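Local coordinates for alpha-galactosidase (Umbelopsis vinacea, PDB 3A5V), which hydrolyses terminal alpha-linked galactose residues from galactosides, as a tetrameric member of glycoside hydrolase family 27, at residues Gly247-Gln251 / Glu252-Val256; Leu66-Pro69 / Thr70-Pro73. All coordinates share one frame; numbering follows the deposited sequence.

Interaction 1: Gly247-Gln251 / Glu252-Val256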
loop_
_atom_site.group_PDB
_atom_site.type_symbol
_atom_site.label_atom_id
_atom_site.label_comp_id
_atom_site.label_asym_id
_atom_site.label_seq_id
_atom_site.Cartn_x
_atom_site.Cartn_y
_atom_site.Cartn_z
ATOM N N GLY A 247 21.003 26.872 14.289
ATOM C CA GLY A 247 20.357 28.193 14.395
ATOM C C GLY A 247 18.890 28.301 13.987
ATOM O O GLY A 247 18.251 29.304 14.278
ATOM N N GLY A 248 18.364 27.281 13.305
ATOM C CA GLY A 248 16.966 27.296 12.829
ATOM C C GLY A 248 15.964 26.856 13.897
ATOM O O GLY A 248 14.758 26.917 13.679
ATOM N N MET A 249 16.467 26.395 15.043
ATOM C CA MET A 249 15.630 26.101 16.208
ATOM C C MET A 249 16.127 26.901 17.417
ATOM O O MET A 249 17.284 27.301 17.455
ATOM C CB MET A 249 15.671 24.597 16.543
ATOM C CG MET A 249 15.094 23.687 15.456
ATOM S SD MET A 249 15.015 21.960 16.005
ATOM C CE MET A 249 16.080 21.146 14.812
ATOM N N ASN A 250 15.250 27.122 18.398
ATOM C CA ASN A 250 15.648 27.744 19.672
ATOM C C ASN A 250 16.209 26.693 20.646
ATOM O O ASN A 250 16.232 25.498 20.320
ATOM C CB ASN A 250 14.494 28.571 20.281
ATOM C CG ASN A 250 13.315 27.712 20.741
ATOM O OD1 ASN A 250 13.494 26.605 21.236
ATOM N ND2 ASN A 250 12.097 28.252 20.611
ATOM N N GLN A 251 16.691 27.121 21.817
ATOM C CA GLN A 251 17.335 26.179 22.725
ATOM C C GLN A 251 16.395 25.074 23.250
ATOM O O GLN A 251 16.805 23.917 23.350
ATOM C CB GLN A 251 18.110 26.848 23.876
ATOM C CG GLN A 251 19.215 25.916 24.423
ATOM C CD GLN A 251 19.689 26.273 25.829
ATOM O OE1 GLN A 251 18.956 26.860 26.613
ATOM N NE2 GLN A 251 20.919 25.891 26.151
ATOM N N GLU A 252 15.161 25.432 23.598
ATOM C CA GLU A 252 14.215 24.421 24.096
ATOM C C GLU A 252 13.843 23.410 22.997
ATOM O O GLU A 252 13.671 22.209 23.268
ATOM C CB GLU A 252 12.962 25.071 24.712
ATOM C CG GLU A 252 13.239 25.838 26.048
ATOM C CD GLU A 252 14.022 25.018 27.083
ATOM O OE1 GLU A 252 13.735 23.820 27.250
ATOM O OE2 GLU A 252 14.950 25.572 27.728
ATOM N N GLU A 253 13.712 23.890 21.764
ATOM C CA GLU A 253 13.507 22.981 20.622
ATOM C C GLU A 253 14.680 22.007 20.431
ATOM O O GLU A 253 14.451 20.826 20.236
ATOM C CB GLU A 253 13.252 23.767 19.340
ATOM C CG GLU A 253 11.871 24.407 19.324
ATOM C CD GLU A 253 11.673 25.422 18.197
ATOM O OE1 GLU A 253 12.660 25.939 17.619
ATOM O OE2 GLU A 253 10.502 25.703 17.905
ATOM N N TYR A 254 15.926 22.504 20.477
ATOM C CA TYR A 254 17.109 21.625 20.439
ATOM C C TYR A 254 17.158 20.670 21.623
ATOM O O TYR A 254 17.591 19.513 21.478
ATOM C CB TYR A 254 18.425 22.418 20.388
ATOM C CG TYR A 254 18.696 23.035 19.032
ATOM C CD1 TYR A 254 18.438 22.316 17.849
ATOM C CD2 TYR A 254 19.205 24.340 18.926
ATOM C CE1 TYR A 254 18.675 22.888 16.588
ATOM C CE2 TYR A 254 19.450 24.927 17.665
ATOM C CZ TYR A 254 19.182 24.195 16.510
ATOM O OH TYR A 254 19.410 24.782 15.277
ATOM N N ARG A 255 16.742 21.148 22.798
ATOM C CA ARG A 255 16.723 20.265 23.957
ATOM C C ARG A 255 15.757 19.098 23.725
ATOM O O ARG A 255 16.049 17.952 24.076
ATOM C CB ARG A 255 16.360 21.032 25.240
ATOM C CG ARG A 255 16.557 20.191 26.507
ATOM C CD ARG A 255 15.904 20.850 27.722
ATOM N NE ARG A 255 16.315 22.245 27.904
ATOM C CZ ARG A 255 17.495 22.637 28.381
ATOM N NH1 ARG A 255 18.434 21.741 28.707
ATOM N NH2 ARG A 255 17.742 23.941 28.524
ATOM N N VAL A 256 14.602 19.394 23.126
ATOM C CA VAL A 256 13.625 18.352 22.820
ATOM C C VAL A 256 14.189 17.331 21.838
ATOM O O VAL A 256 14.121 16.123 22.055
ATOM C CB VAL A 256 12.303 18.971 22.272
ATOM C CG1 VAL A 256 11.285 17.852 21.855
ATOM C CG2 VAL A 256 11.715 19.820 23.313
HETATM O O HOH W 1 12.326 25.528 14.372
HETATM O O HOH W 2 16.439 27.669 27.229
#
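Glu-253 turns back from the first turn of helix 251-263 onto Asn-250, the N-cap residue just ahead of the helix. Glu-253 CB lies 3.4 Å from Asn-250 OD1, and CG stays beside that same oxygen. From there the chain runs on extended, with chi2 at 169°, and carries CD alongside the Asn-250 amide, so that carboxylate and amide stack with their planes 24° apart. At the tip, Glu-253 OE1 accepts from Asn-250 N at 3.0 Å, met on its anti side and somewhat above the carboxylate plane, while OE2 turns to His-383. In return, Glu-253 N donates to Asn-250 OD1 at 2.8 Å, an almost straight bond. This reciprocal pair is a capping box with Asn-250 as N-cap, closing the start of the helix that follows the seventh strand of the TIM barrel.

Tyr-254 points its ring along the incoming loop. Met-249 CB sits over one face of the Tyr-254 ring, 3.6 Å from the centroid, a CH-pi contact; the methionine SD approaches obliquely at 4.6 Å from the same centroid. Tyr-254 OH takes a hydrogen bond from Gly-247 N at 2.8 Å, a weaker one from Met-249 N, and also pairs with Asp-192. Next along the helix, Arg-255 NE reaches back to Glu-252 OE1 at 3.1 Å in a salt bridge, with the acceptor in the guanidinium plane, and the arginine also meets Trp-364.

Interaction 2: Leu66-Pro69 / Thr70-Pro73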
loop_
_atom_site.group_PDB
_atom_site.type_symbol
_atom_site.label_atom_id
_atom_site.label_comp_id
_atom_site.label_asym_id
_atom_site.label_seq_id
_atom_site.Cartn_x
_atom_site.Cartn_y
_atom_site.Cartn_z
ATOM N N LEU A 66 39.332 5.969 -5.583
ATOM C CA LEU A 66 40.166 6.735 -4.668
ATOM C C LEU A 66 39.514 8.084 -4.348
ATOM O O LEU A 66 38.486 8.446 -4.934
ATOM C CB LEU A 66 41.586 6.902 -5.261
ATOM C CG LEU A 66 42.375 5.614 -5.582
ATOM C CD1 LEU A 66 43.759 5.981 -6.169
ATOM C CD2 LEU A 66 42.534 4.709 -4.359
ATOM N N ALA A 67 40.099 8.813 -3.398
ATOM C CA ALA A 67 39.598 10.125 -3.021
ATOM C C ALA A 67 40.072 11.205 -3.994
ATOM O O ALA A 67 41.080 11.025 -4.683
ATOM C CB ALA A 67 40.027 10.470 -1.605
ATOM N N ASP A 68 39.337 12.312 -4.058
ATOM C CA ASP A 68 39.747 13.442 -4.884
ATOM C C ASP A 68 41.157 13.904 -4.488
ATOM O O ASP A 68 41.384 14.269 -3.330
ATOM C CB ASP A 68 38.781 14.617 -4.779
ATOM C CG ASP A 68 39.207 15.781 -5.671
ATOM O OD1 ASP A 68 38.929 15.737 -6.881
ATOM O OD2 ASP A 68 39.872 16.703 -5.189
ATOM N N PRO A 69 42.104 13.875 -5.451
ATOM C CA PRO A 69 43.499 14.217 -5.141
ATOM C C PRO A 69 43.731 15.668 -4.705
ATOM O O PRO A 69 44.699 15.930 -4.010
ATOM C CB PRO A 69 44.243 13.908 -6.451
ATOM C CG PRO A 69 43.203 14.022 -7.511
ATOM C CD PRO A 69 41.937 13.488 -6.867
ATOM N N THR A 70 42.876 16.598 -5.114
ATOM C CA THR A 70 42.999 17.990 -4.659
ATOM C C THR A 70 42.565 18.131 -3.194
ATOM O O THR A 70 43.288 18.704 -2.379
ATOM C CB THR A 70 42.239 18.983 -5.582
ATOM O OG1 THR A 70 42.883 19.040 -6.871
ATOM C CG2 THR A 70 42.229 20.400 -4.999
ATOM N N LYS A 71 41.397 17.584 -2.865
ATOM C CA LYS A 71 40.856 17.641 -1.509
ATOM C C LYS A 71 41.647 16.785 -0.529
ATOM O O LYS A 71 41.749 17.122 0.652
ATOM C CB LYS A 71 39.388 17.188 -1.499
ATOM C CG LYS A 71 38.413 18.148 -2.191
ATOM C CD LYS A 71 37.030 17.491 -2.379
ATOM C CE LYS A 71 36.023 18.542 -2.798
ATOM N NZ LYS A 71 34.658 17.990 -3.041
ATOM N N PHE A 72 42.186 15.670 -1.026
ATOM C CA PHE A 72 42.924 14.716 -0.215
ATOM C C PHE A 72 44.278 14.404 -0.858
ATOM O O PHE A 72 44.456 13.330 -1.430
ATOM C CB PHE A 72 42.092 13.433 -0.005
ATOM C CG PHE A 72 40.761 13.694 0.666
ATOM C CD1 PHE A 72 40.666 13.718 2.062
ATOM C CD2 PHE A 72 39.619 13.950 -0.097
ATOM C CE1 PHE A 72 39.443 13.968 2.685
ATOM C CE2 PHE A 72 38.381 14.216 0.514
ATOM C CZ PHE A 72 38.292 14.226 1.910
ATOM N N PRO A 73 45.236 15.354 -0.766
ATOM C CA PRO A 73 46.497 15.210 -1.513
ATOM C C PRO A 73 47.389 14.058 -1.056
ATOM O O PRO A 73 48.259 13.651 -1.816
ATOM C CB PRO A 73 47.191 16.572 -1.340
ATOM C CG PRO A 73 46.588 17.166 -0.097
ATOM C CD PRO A 73 45.175 16.612 0.007
#
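Asp-68 OD2 is gripped by two backbone amides of the residues that follow it. Lys-71 N donates to Asp-68 OD2 at 2.9 Å, nearly straight and on the anti lone pair, the one turned away from OD1. Thr-70 N lies at 3.0 Å from Asp-68 OD2 as well, but its N-H is badly aligned and the bond is weak. The carboxylate gets there because CG stands anti to the Asp-68 backbone N (chi1 -179°), which swings the group forward over the turn.

Behind the side chain, the carbonyl of the same residue works too: Phe-72 N donates to Asp-68 O at 2.8 Å, with the donor almost on the line of the C=O bond. A side-chain oxygen accepting from the amide three residues on and a main-chain oxygen taking the fourth make an Asx motif, here wrapped round a single helix-like turn that begins with Pro-69. Further along, Pro-73 CA comes to 3.2 Å from Pro-69 O in a CA-H...O contact.

The ring of Phe-72 is turned so that Asp-68 O lies at its edge, in its plane, and Ala-67 CB touches Phe-72 CD2 at 3.8 Å. Around this small apolar patch gather Trp-54, Ile-28 of helix 25-38 and Leu-79 of helix 76-85, so the turn is seated on the barrel's outer helices.

Lys-71 begins alongside the carboxylate, its CG 3.6 Å from Asp-68 OD2, and then runs on fully extended to give NZ to the carbonyls of Cys-21 and Cys-53. Lys-71 NZ therefore remains 5.8 Å from Asp-68 OD2, too far for a salt bridge: within the turn the acid serves as an acceptor for amide N-H groups, and the lysine charge would probably lend it only long-range stabilisation.

Overall arrangement
Both contacts belong to loops that leave the TIM barrel strands at their C-terminal ends: interaction 2 follows strand 47-49, interaction 1 follows strand 236-238. Their centres lie 36 Å apart and their nearest atoms about 24 Å, so they do not touch. In each, a side-chain oxygen accepts a backbone N-H three residues on, at the start of a long helix in interaction 1 and of a lone turn in interaction 2. Interaction 1 faces the C-terminal beta sandwich through His-383 and Val-385, and its neighbours Trp-364 and Glu-283 line a pocket that holds a polyether molecule. Interaction 2 sits at the periphery; the side chain of Asp-68 is about 5 Å from a bound mannose (MAN).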